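Local coordinates for lipopolysaccharide core biosynthesis protein (Thermoplasma volcanium GSS1, PDB 3GLV), which probably catalyses transfer of the AMP portion of ATP to flavin mononucleotide, yielding the coenzyme FAD and diphosphate, at residues 9-13 with 47-51; 22-26 with 63-67; 75-79 with 102-106; 99-103 with 114-118. One frame throughout, in Å; residues are numbered along the deposited sequence.

Contact 1 (9-13 with 47-51); sequences GVFDI and KIPIF. With SO4 (sulfate ion), chain C.
The carboxylate of Asp-12 holds two successive backbone amides of loop 47-51. Its OD1 accepts from Phe-51 N at 2.9 Å through the syn lone pair, while its OD2 takes Ile-50 N at 2.9 Å, also from the syn side but 20° out of the carboxylate plane. With CG anti to the backbone N (chi1 -169°), the acid reaches across to this loop, where CB of Pro-49 packs 3.4 Å from Asp-12 OD1. Shortening Asp-12 to an alanine would probably leave both amides without these acceptors and let the 49-51 backbone shift. Next to it, CD1 of Ile-13 meets the Phe-51 ring at its edge, 3.5 Å from CE2, the two side chains crossing at about a right angle. Ile-13 and His-15 of the second subunit pack onto this end. Segment 9-13 links the first strand of the nucleotidyltransferase fold to the HxGH signature at His-15 to His-18, and Val-10 and Phe-11 probably bind ATP. A sulfate, probably from the crystallisation liquor, occupies this site: Val-10 N donates to its O2 at 2.7 Å, and Phe-11 N to its O3 at 2.7 Å, over a face of the Phe-11 ring. Lys-47 brings NZ to 3.0 Å from sulfate O1, its end beside Val-10 CG2, and His-18 NE2 adds a further hydrogen bond.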
loop_
_atom_site.group_PDB
_atom_site.type_symbol
_atom_site.label_atom_id
_atom_site.label_comp_id
_atom_site.label_asym_id
_atom_site.label_seq_id
_atom_site.Cartn_x
_atom_site.Cartn_y
_atom_site.Cartn_z
ATOM N N GLY A 9 -8.966 -1.228 11.677
ATOM C CA GLY A 9 -8.919 -2.556 11.015
ATOM C C GLY A 9 -7.655 -3.283 11.431
ATOM O O GLY A 9 -6.812 -2.716 12.158
ATOM N N VAL A 10 -7.556 -4.535 10.990
ATOM C CA VAL A 10 -6.382 -5.347 11.141
ATOM C C VAL A 10 -5.399 -5.068 10.025
ATOM O O VAL A 10 -4.242 -4.931 10.299
ATOM C CB VAL A 10 -6.768 -6.863 11.193
ATOM C CG1 VAL A 10 -5.560 -7.702 11.265
ATOM C CG2 VAL A 10 -7.764 -7.188 12.438
ATOM N N PHE A 11 -5.879 -5.016 8.771
ATOM C CA PHE A 11 -5.055 -4.787 7.577
ATOM C C PHE A 11 -3.923 -5.795 7.477
ATOM O O PHE A 11 -2.766 -5.426 7.362
ATOM C CB PHE A 11 -4.503 -3.330 7.552
ATOM C CG PHE A 11 -5.596 -2.273 7.715
ATOM C CD1 PHE A 11 -6.508 -2.044 6.677
ATOM C CD2 PHE A 11 -5.759 -1.569 8.926
ATOM C CE1 PHE A 11 -7.545 -1.111 6.826
ATOM C CE2 PHE A 11 -6.789 -0.643 9.091
ATOM C CZ PHE A 11 -7.689 -0.427 8.028
ATOM N N ASP A 12 -4.261 -7.072 7.563
ATOM C CA ASP A 12 -3.234 -8.122 7.545
ATOM C C ASP A 12 -2.601 -8.237 6.147
ATOM O O ASP A 12 -1.394 -7.948 5.961
ATOM C CB ASP A 12 -3.811 -9.453 8.020
ATOM C CG ASP A 12 -2.764 -10.490 8.281
ATOM O OD1 ASP A 12 -1.578 -10.147 8.600
ATOM O OD2 ASP A 12 -3.168 -11.684 8.211
ATOM N N ILE A 13 -3.403 -8.625 5.178
ATOM C CA ILE A 13 -2.958 -8.664 3.788
ATOM C C ILE A 13 -3.672 -7.554 3.064
ATOM O O ILE A 13 -4.916 -7.624 2.939
ATOM C CB ILE A 13 -3.298 -9.985 3.097
ATOM C CG1 ILE A 13 -2.707 -11.168 3.851
ATOM C CG2 ILE A 13 -2.805 -9.991 1.576
ATOM C CD1 ILE A 13 -1.220 -11.055 3.989
ATOM N N LYS A 47 -9.238 -13.762 14.574
ATOM C CA LYS A 47 -8.591 -13.639 13.285
ATOM C C LYS A 47 -7.097 -13.500 13.502
ATOM O O LYS A 47 -6.604 -12.393 13.686
ATOM C CB LYS A 47 -9.140 -12.432 12.512
ATOM C CG LYS A 47 -10.618 -12.119 12.830
ATOM C CD LYS A 47 -11.175 -11.028 11.894
ATOM C CE LYS A 47 -10.627 -9.633 12.200
ATOM N NZ LYS A 47 -10.514 -8.829 10.914
ATOM N N ILE A 48 -6.393 -14.625 13.493
ATOM C CA ILE A 48 -4.953 -14.636 13.659
ATOM C C ILE A 48 -4.318 -13.962 12.429
ATOM O O ILE A 48 -4.508 -14.421 11.321
ATOM C CB ILE A 48 -4.443 -16.087 13.818
ATOM C CG1 ILE A 48 -4.908 -16.648 15.179
ATOM C CG2 ILE A 48 -2.922 -16.173 13.679
ATOM C CD1 ILE A 48 -4.639 -18.174 15.398
ATOM N N PRO A 49 -3.590 -12.858 12.608
ATOM C CA PRO A 49 -2.960 -12.306 11.387
ATOM C C PRO A 49 -1.570 -12.928 11.130
ATOM O O PRO A 49 -0.866 -13.264 12.073
ATOM C CB PRO A 49 -2.837 -10.824 11.685
ATOM C CG PRO A 49 -2.955 -10.721 13.228
ATOM C CD PRO A 49 -3.503 -11.963 13.768
ATOM N N ILE A 50 -1.188 -13.071 9.869
ATOM C CA ILE A 50 0.099 -13.653 9.493
ATOM C C ILE A 50 1.273 -12.637 9.601
ATOM O O ILE A 50 2.449 -13.016 9.792
ATOM C CB ILE A 50 -0.068 -14.252 8.038
ATOM C CG1 ILE A 50 0.975 -15.299 7.757
ATOM C CG2 ILE A 50 -0.105 -13.184 6.988
ATOM C CD1 ILE A 50 0.764 -15.958 6.425
ATOM N N PHE A 51 0.954 -11.349 9.467
ATOM C CA PHE A 51 1.942 -10.282 9.678
ATOM C C PHE A 51 1.804 -9.706 11.092
ATOM O O PHE A 51 0.686 -9.488 11.572
ATOM C CB PHE A 51 1.733 -9.177 8.639
ATOM C CG PHE A 51 2.300 -9.492 7.286
ATOM C CD1 PHE A 51 3.680 -9.424 7.073
ATOM C CD2 PHE A 51 1.471 -9.745 6.206
ATOM C CE1 PHE A 51 4.225 -9.665 5.847
ATOM C CE2 PHE A 51 1.989 -9.997 4.942
ATOM C CZ PHE A 51 3.402 -9.980 4.755
HETATM S S SO4 C . -9.794 -5.734 8.432
HETATM O O1 SO4 C . -10.178 -7.154 8.501
HETATM O O2 SO4 C . -9.872 -5.197 9.790
HETATM O O3 SO4 C . -8.372 -5.627 8.033
HETATM O O4 SO4 C . -10.810 -5.163 7.544
#

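Contact 2 (22-26 with 63-67); sequences LKESK and LKVVD
Two torsions of Lys-26 steer its amine across to Asp-67: CG stands anti to the backbone N (chi1 175°), and a bend at chi2 (59°) turns the rest of the chain past the carbonyl of Val-65. On the other side Asp-67 holds CG anti to its carbonyl carbon (chi1 -62°), which brings the carboxylate nearer to the helix. The two side chains cross at about a right angle, and NZ of Lys-26 meets OD2 of Asp-67 at 2.7 Å, on the syn lone pair, in a salt bridge. A water joins the same groups a second time, accepting from Lys-26 NZ at 2.6 Å and donating to Asp-67 OD1 at 3.2 Å. Beside this polar pair lies an apolar seam between the last turn of helix 16-26 and the type I turn from Leu-63 to Val-66. CB of Val-65 lies 4.1 Å from CB of Lys-26, while its CG2 methyl reaches CB of Leu-22 at 4.0 Å. Deeper in, Leu-22 CD1 abuts Leu-63 CD1 at 3.7 Å, with CG2 of Val-66 beside them. The turn also meets the second subunit, whose Lys-64 NZ hydrogen-bonds to the carbonyl oxygens of Leu-63 and Val-66. A methionine in place of Lys-26 would probably keep some of the packing on Val-65 but leave the carboxylate without its cationic mate. Because Asp-67 OD2 also accepts from Leu-32 N on strand 31-36, its negative charge is shared between an ammonium and a peptide N-H, which would favour the ionised form.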
loop_
_atom_site.group_PDB
_atom_site.type_symbol
_atom_site.label_atom_id
_atom_site.label_comp_id
_atom_site.label_asym_id
_atom_site.label_seq_id
_atom_site.Cartn_x
_atom_site.Cartn_y
_atom_site.Cartn_z
ATOM N N LEU A 22 -10.271 3.037 3.188
ATOM C CA LEU A 22 -9.389 4.113 3.536
ATOM C C LEU A 22 -9.573 5.350 2.632
ATOM O O LEU A 22 -9.740 6.416 3.112
ATOM C CB LEU A 22 -7.948 3.633 3.554
ATOM C CG LEU A 22 -7.615 2.544 4.565
ATOM C CD1 LEU A 22 -6.145 2.197 4.598
ATOM C CD2 LEU A 22 -8.086 2.961 5.920
ATOM N N LYS A 23 -9.577 5.168 1.327
ATOM C CA LYS A 23 -9.723 6.255 0.385
ATOM C C LYS A 23 -11.014 7.003 0.558
ATOM O O LYS A 23 -11.030 8.263 0.496
ATOM C CB LYS A 23 -9.554 5.778 -1.040
ATOM C CG LYS A 23 -9.680 6.844 -2.061
ATOM C CD LYS A 23 -9.349 6.342 -3.523
ATOM C CE LYS A 23 -7.859 5.976 -3.703
ATOM N NZ LYS A 23 -7.643 5.769 -5.164
ATOM N N GLU A 24 -12.108 6.271 0.769
ATOM C CA GLU A 24 -13.402 6.944 0.920
ATOM C C GLU A 24 -13.434 7.645 2.291
ATOM O O GLU A 24 -13.999 8.701 2.404
ATOM C CB GLU A 24 -14.565 5.984 0.764
ATOM C CG GLU A 24 -14.711 5.396 -0.633
ATOM C CD GLU A 24 -14.861 6.458 -1.706
ATOM O OE1 GLU A 24 -15.900 7.127 -1.742
ATOM O OE2 GLU A 24 -13.937 6.620 -2.510
ATOM N N SER A 25 -12.761 7.075 3.312
ATOM C CA SER A 25 -12.728 7.716 4.594
ATOM C C SER A 25 -12.002 9.047 4.459
ATOM O O SER A 25 -12.456 10.033 5.006
ATOM C CB SER A 25 -12.103 6.841 5.673
ATOM O OG SER A 25 -12.848 5.633 5.854
ATOM N N LYS A 26 -10.869 9.069 3.736
ATOM C CA LYS A 26 -10.066 10.284 3.582
ATOM C C LYS A 26 -10.881 11.383 2.916
ATOM O O LYS A 26 -10.809 12.551 3.290
ATOM C CB LYS A 26 -8.803 10.001 2.813
ATOM C CG LYS A 26 -7.930 11.243 2.478
ATOM C CD LYS A 26 -7.471 12.020 3.691
ATOM C CE LYS A 26 -6.481 13.132 3.300
ATOM N NZ LYS A 26 -5.089 12.761 3.494
ATOM N N LEU A 63 0.630 4.289 2.654
ATOM C CA LEU A 63 -0.420 4.667 1.708
ATOM C C LEU A 63 -0.644 6.156 1.573
ATOM O O LEU A 63 -0.740 6.895 2.575
ATOM C CB LEU A 63 -1.745 4.026 2.070
ATOM C CG LEU A 63 -1.709 2.495 2.113
ATOM C CD1 LEU A 63 -2.992 2.003 2.769
ATOM C CD2 LEU A 63 -1.479 1.939 0.703
ATOM N N LYS A 64 -0.774 6.607 0.324
ATOM C CA LYS A 64 -0.955 8.040 0.046
ATOM C C LYS A 64 -2.033 8.636 0.936
ATOM O O LYS A 64 -1.834 9.688 1.493
ATOM C CB LYS A 64 -1.353 8.283 -1.440
ATOM C CG LYS A 64 -0.184 8.100 -2.449
ATOM C CD LYS A 64 -0.613 8.374 -3.934
ATOM C CE LYS A 64 0.478 7.983 -4.974
ATOM N NZ LYS A 64 1.949 8.272 -4.538
ATOM N N VAL A 65 -3.161 7.934 1.076
ATOM C CA VAL A 65 -4.320 8.521 1.718
ATOM C C VAL A 65 -4.233 8.540 3.246
ATOM O O VAL A 65 -5.050 9.206 3.880
ATOM C CB VAL A 65 -5.648 7.838 1.260
ATOM C CG1 VAL A 65 -5.794 7.937 -0.256
ATOM C CG2 VAL A 65 -5.760 6.418 1.748
ATOM N N VAL A 66 -3.218 7.886 3.835
ATOM C CA VAL A 66 -3.103 7.801 5.255
ATOM C C VAL A 66 -2.169 8.880 5.803
ATOM O O VAL A 66 -0.937 8.900 5.525
ATOM C CB VAL A 66 -2.629 6.374 5.747
ATOM C CG1 VAL A 66 -2.480 6.340 7.253
ATOM C CG2 VAL A 66 -3.561 5.281 5.269
ATOM N N ASP A 67 -2.724 9.736 6.658
ATOM C CA ASP A 67 -1.883 10.775 7.277
ATOM C C ASP A 67 -1.145 10.246 8.486
ATOM O O ASP A 67 0.048 10.501 8.614
ATOM C CB ASP A 67 -2.708 11.989 7.583
ATOM C CG ASP A 67 -3.276 12.583 6.323
ATOM O OD1 ASP A 67 -2.441 12.992 5.493
ATOM O OD2 ASP A 67 -4.502 12.531 6.102
HETATM O O HOH W 1 -3.927 15.058 3.493
#

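Contact 3 (75-79 with 102-106); sequences GDMMK and LQSKI
Met-77 lays its terminal methyl over the end of Leu-102, with CE only 3.5 Å from CD1 of the leucine, tighter than usual for two carbons. The methionine is extended through chi1 and chi2, and its bend comes at chi3 (74°), which turns the methyl so that the two side chains cross obliquely. The same CE lies 4.2 Å from CD of Lys-105, so a single methyl touches residues one helical turn apart. Met-78 behaves differently. Bends at chi2 (-50°) and chi3 carry its end away from Lys-105, and it is CG that meets the lysine, 3.9 Å from CD. These two chains slide past each other in opposite directions, and the lysine takes part through its aliphatic portion. The sulfur of Met-78 faces two further hydrophobic groups more loosely: SD is 4.4 Å from CD1 of Leu-102 and also 4.4 Å from CD1 of Ile-106. The contact is thus two methionines laid against a leucine, an isoleucine and the methylenes of a lysine, the two backbones staying well apart, with Met-78 CA still 8.5 Å from Lys-105 CA. Just ahead of the two methionines, Asp-76 caps the helix they begin: its OD1 accepts from Lys-79 N at 3.3 Å, the donor coming from above the carboxylate plane. The methionines project from the first turn of helix 77-84 towards the middle of helix 96-109. Ile-111, in the loop beyond the latter helix, packs on both Met-78 and Ile-106, while Leu-102 rests also on Ile-115 of strand 114-117.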
loop_
_atom_site.group_PDB
_atom_site.type_symbol
_atom_site.label_atom_id
_atom_site.label_comp_id
_atom_site.label_asym_id
_atom_site.label_seq_id
_atom_site.Cartn_x
_atom_site.Cartn_y
_atom_site.Cartn_z
ATOM N N GLY A 75 -8.079 -3.700 24.362
ATOM C CA GLY A 75 -9.432 -4.195 24.477
ATOM C C GLY A 75 -10.343 -3.122 25.001
ATOM O O GLY A 75 -11.146 -3.352 25.874
ATOM N N ASP A 76 -10.208 -1.938 24.432
ATOM C CA ASP A 76 -10.768 -0.718 25.003
ATOM C C ASP A 76 -10.832 0.346 23.910
ATOM O O ASP A 76 -9.914 1.189 23.764
ATOM C CB ASP A 76 -9.867 -0.248 26.141
ATOM C CG ASP A 76 -10.387 1.017 26.824
ATOM O OD1 ASP A 76 -11.556 1.419 26.541
ATOM O OD2 ASP A 76 -9.614 1.592 27.639
ATOM N N MET A 77 -11.896 0.291 23.115
ATOM C CA MET A 77 -12.010 1.158 21.939
ATOM C C MET A 77 -12.223 2.633 22.330
ATOM O O MET A 77 -11.626 3.567 21.738
ATOM C CB MET A 77 -13.179 0.671 21.092
ATOM C CG MET A 77 -13.579 1.600 19.947
ATOM S SD MET A 77 -15.147 1.016 19.257
ATOM C CE MET A 77 -16.309 1.523 20.562
ATOM N N MET A 78 -13.065 2.842 23.342
ATOM C CA MET A 78 -13.360 4.198 23.754
ATOM C C MET A 78 -12.097 4.884 24.233
ATOM O O MET A 78 -11.970 6.058 24.039
ATOM C CB MET A 78 -14.489 4.267 24.810
ATOM C CG MET A 78 -15.937 4.292 24.176
ATOM S SD MET A 78 -16.301 5.524 22.822
ATOM C CE MET A 78 -15.737 7.063 23.596
ATOM N N LYS A 79 -11.152 4.161 24.830
ATOM C CA LYS A 79 -9.874 4.790 25.165
ATOM C C LYS A 79 -9.136 5.326 23.924
ATOM O O LYS A 79 -8.562 6.416 23.967
ATOM C CB LYS A 79 -8.980 3.853 25.905
ATOM C CG LYS A 79 -7.641 4.481 26.316
ATOM C CD LYS A 79 -7.003 3.621 27.404
ATOM C CE LYS A 79 -5.648 4.141 27.848
ATOM N NZ LYS A 79 -4.996 3.131 28.773
ATOM N N LEU A 102 -21.966 1.923 18.756
ATOM C CA LEU A 102 -21.042 3.044 18.944
ATOM C C LEU A 102 -21.824 4.355 19.174
ATOM O O LEU A 102 -21.431 5.194 19.995
ATOM C CB LEU A 102 -20.102 3.176 17.759
ATOM C CG LEU A 102 -19.057 4.297 17.865
ATOM C CD1 LEU A 102 -18.123 4.103 19.090
ATOM C CD2 LEU A 102 -18.258 4.426 16.542
ATOM N N GLN A 103 -22.936 4.501 18.457
ATOM C CA GLN A 103 -23.763 5.658 18.599
ATOM C C GLN A 103 -24.320 5.781 20.025
ATOM O O GLN A 103 -24.303 6.876 20.576
ATOM C CB GLN A 103 -24.901 5.649 17.585
ATOM C CG GLN A 103 -25.668 6.919 17.581
ATOM C CD GLN A 103 -24.843 8.096 17.080
ATOM O OE1 GLN A 103 -24.292 8.050 15.986
ATOM N NE2 GLN A 103 -24.762 9.159 17.887
ATOM N N SER A 104 -24.790 4.684 20.626
ATOM C CA SER A 104 -25.287 4.740 22.026
ATOM C C SER A 104 -24.198 5.175 22.985
ATOM O O SER A 104 -24.472 5.926 23.901
ATOM C CB SER A 104 -25.798 3.389 22.547
ATOM O OG SER A 104 -26.903 2.937 21.772
ATOM N N LYS A 105 -22.975 4.670 22.786
ATOM C CA LYS A 105 -21.847 5.093 23.637
ATOM C C LYS A 105 -21.592 6.612 23.558
ATOM O O LYS A 105 -21.511 7.292 24.586
ATOM C CB LYS A 105 -20.580 4.338 23.269
ATOM C CG LYS A 105 -20.634 2.845 23.661
ATOM C CD LYS A 105 -19.202 2.177 23.577
ATOM C CE LYS A 105 -19.243 0.648 23.886
ATOM N NZ LYS A 105 -19.929 -0.116 22.836
ATOM N N ILE A 106 -21.539 7.114 22.321
ATOM C CA ILE A 106 -21.369 8.531 22.022
ATOM C C ILE A 106 -22.426 9.358 22.702
ATOM O O ILE A 106 -22.102 10.333 23.375
ATOM C CB ILE A 106 -21.425 8.830 20.458
ATOM C CG1 ILE A 106 -20.223 8.288 19.732
ATOM C CG2 ILE A 106 -21.501 10.345 20.124
ATOM C CD1 ILE A 106 -19.090 8.085 20.621
#

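Contact 4 (99-103 with 114-118); sequences EAELQ and KIVRI
One salt bridge crosses this contact: OE1 of Glu-99 approaches the edge of the Arg-117 guanidinium near its plane, 2.8 Å from NE. As a hydrogen bond it is weak, bent to 130° at the proton, and the carboxylate and guanidinium planes stand 71° apart. Arg-117 NH1 has a second partner in the carbonyl of Tyr-93. Van der Waals contacts centre on Ile-115, whose CD1 lies against the backbone of helix 96-109, 3.3 Å from Glu-99 O and 3.4 Å from Gln-103 N, while CD2 of Leu-102 packs along its CG1. Waters supply the third kind of link. One donates to Glu-99 OE2 and, at 2.6 Å, to Ile-115 O; another donates to Gln-103 OE1 at 2.8 Å and accepts from Ile-115 N, while NE2 of Gln-103 hydrogen-bonds to Asn-107 OD1. The axes of helix segment 99-103 and strand 114-117 run antiparallel (176°), as successive elements of the beta-alpha-beta unit formed by strand 88-91, helix 96-109 and strand 114-117. Since strand 114-117 is outermost in the chain's sheet, Ile-115 finds no further strand for its N-H and C=O, and waters held by helix side chains satisfy both.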
loop_
_atom_site.group_PDB
_atom_site.type_symbol
_atom_site.label_atom_id
_atom_site.label_comp_id
_atom_site.label_asym_id
_atom_site.label_seq_id
_atom_site.Cartn_x
_atom_site.Cartn_y
_atom_site.Cartn_z
ATOM N N GLU A 99 -22.457 0.233 14.268
ATOM C CA GLU A 99 -22.803 1.647 14.162
ATOM C C GLU A 99 -23.739 2.083 15.286
ATOM O O GLU A 99 -23.466 3.073 15.956
ATOM C CB GLU A 99 -23.384 1.988 12.780
ATOM C CG GLU A 99 -24.037 3.363 12.650
ATOM C CD GLU A 99 -24.463 3.632 11.209
ATOM O OE1 GLU A 99 -25.043 2.761 10.553
ATOM O OE2 GLU A 99 -24.185 4.716 10.690
ATOM N N ALA A 100 -24.828 1.338 15.469
ATOM C CA ALA A 100 -25.808 1.627 16.509
ATOM C C ALA A 100 -25.177 1.548 17.904
ATOM O O ALA A 100 -25.427 2.395 18.761
ATOM C CB ALA A 100 -26.990 0.665 16.399
ATOM N N GLU A 101 -24.349 0.543 18.122
ATOM C CA GLU A 101 -23.696 0.353 19.425
ATOM C C GLU A 101 -22.754 1.509 19.752
ATOM O O GLU A 101 -22.728 1.990 20.861
ATOM C CB GLU A 101 -22.862 -0.909 19.363
ATOM C CG GLU A 101 -22.515 -1.560 20.665
ATOM C CD GLU A 101 -22.417 -3.095 20.476
ATOM O OE1 GLU A 101 -21.928 -3.548 19.408
ATOM O OE2 GLU A 101 -22.849 -3.847 21.372
ATOM N N LEU A 102 -21.966 1.923 18.756
ATOM C CA LEU A 102 -21.042 3.044 18.944
ATOM C C LEU A 102 -21.824 4.355 19.174
ATOM O O LEU A 102 -21.431 5.194 19.995
ATOM C CB LEU A 102 -20.102 3.176 17.759
ATOM C CG LEU A 102 -19.057 4.297 17.865
ATOM C CD1 LEU A 102 -18.123 4.103 19.090
ATOM C CD2 LEU A 102 -18.258 4.426 16.542
ATOM N N GLN A 103 -22.936 4.501 18.457
ATOM C CA GLN A 103 -23.763 5.658 18.599
ATOM C C GLN A 103 -24.320 5.781 20.025
ATOM O O GLN A 103 -24.303 6.876 20.576
ATOM C CB GLN A 103 -24.901 5.649 17.585
ATOM C CG GLN A 103 -25.668 6.919 17.581
ATOM C CD GLN A 103 -24.843 8.096 17.080
ATOM O OE1 GLN A 103 -24.292 8.050 15.986
ATOM N NE2 GLN A 103 -24.762 9.159 17.887
ATOM N N LYS A 114 -19.090 12.029 14.767
ATOM C CA LYS A 114 -20.072 11.574 13.779
ATOM C C LYS A 114 -19.626 10.196 13.288
ATOM O O LYS A 114 -18.429 9.953 13.018
ATOM C CB LYS A 114 -20.108 12.574 12.618
ATOM C CG LYS A 114 -21.174 12.294 11.548
ATOM C CD LYS A 114 -21.004 13.200 10.312
ATOM C CE LYS A 114 -22.190 13.102 9.359
ATOM N NZ LYS A 114 -21.977 14.027 8.248
ATOM N N ILE A 115 -20.565 9.280 13.169
ATOM C CA ILE A 115 -20.269 7.961 12.639
ATOM C C ILE A 115 -20.735 7.923 11.188
ATOM O O ILE A 115 -21.904 8.267 10.905
ATOM C CB ILE A 115 -21.000 6.837 13.404
ATOM C CG1 ILE A 115 -20.678 6.844 14.908
ATOM C CG2 ILE A 115 -20.578 5.467 12.899
ATOM C CD1 ILE A 115 -21.683 5.891 15.664
ATOM N N VAL A 116 -19.880 7.452 10.282
ATOM C CA VAL A 116 -20.252 7.328 8.862
ATOM C C VAL A 116 -19.961 5.937 8.321
ATOM O O VAL A 116 -18.840 5.432 8.440
ATOM C CB VAL A 116 -19.542 8.407 8.041
ATOM C CG1 VAL A 116 -19.679 8.204 6.499
ATOM C CG2 VAL A 116 -20.093 9.777 8.426
ATOM N N ARG A 117 -20.970 5.275 7.745
ATOM C CA ARG A 117 -20.697 4.023 7.042
ATOM C C ARG A 117 -20.177 4.321 5.620
ATOM O O ARG A 117 -20.757 5.141 4.899
ATOM C CB ARG A 117 -21.934 3.129 6.998
ATOM C CG ARG A 117 -22.204 2.405 8.311
ATOM C CD ARG A 117 -23.452 1.454 8.298
ATOM N NE ARG A 117 -24.653 2.123 7.819
ATOM C CZ ARG A 117 -25.171 2.030 6.594
ATOM N NH1 ARG A 117 -24.653 1.243 5.655
ATOM N NH2 ARG A 117 -26.254 2.739 6.301
ATOM N N ILE A 118 -19.076 3.662 5.232
ATOM C CA ILE A 118 -18.547 3.752 3.882
ATOM C C ILE A 118 -19.319 2.899 2.891
ATOM O O ILE A 118 -19.834 1.866 3.260
ATOM C CB ILE A 118 -17.094 3.339 3.849
ATOM C CG1 ILE A 118 -16.317 4.260 4.801
ATOM C CG2 ILE A 118 -16.539 3.303 2.369
ATOM C CD1 ILE A 118 -16.430 5.791 4.493
HETATM O O HOH W 2 -24.121 7.042 11.628
HETATM O O HOH W 3 -23.263 9.758 13.959
#

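Overall arrangement
Contacts 1 and 2 cross along the chain, their segments alternating, and both close before contacts 3 and 4, which share Leu-102 and Gln-103 on helix 96-109 and have centres 10 Å apart. All four involve loops, helices or an edge strand of one domain built on a parallel sheet, ordered 68-71, 31-36, 4-9, 88-91, 114-117. Contacts 1 and 2, with centres 18 Å apart, touch through Phe-11 and Leu-22; contact 1 joins part of the probable ATP site to a surface that meets the second subunit, which contact 2 also reaches. Contacts 1 and 4 lie on opposite sides of the chain's centre, as do 2 and 3, yet contact 4 meets contact 2 where Ile-118 packs on Glu-24 and Ser-25.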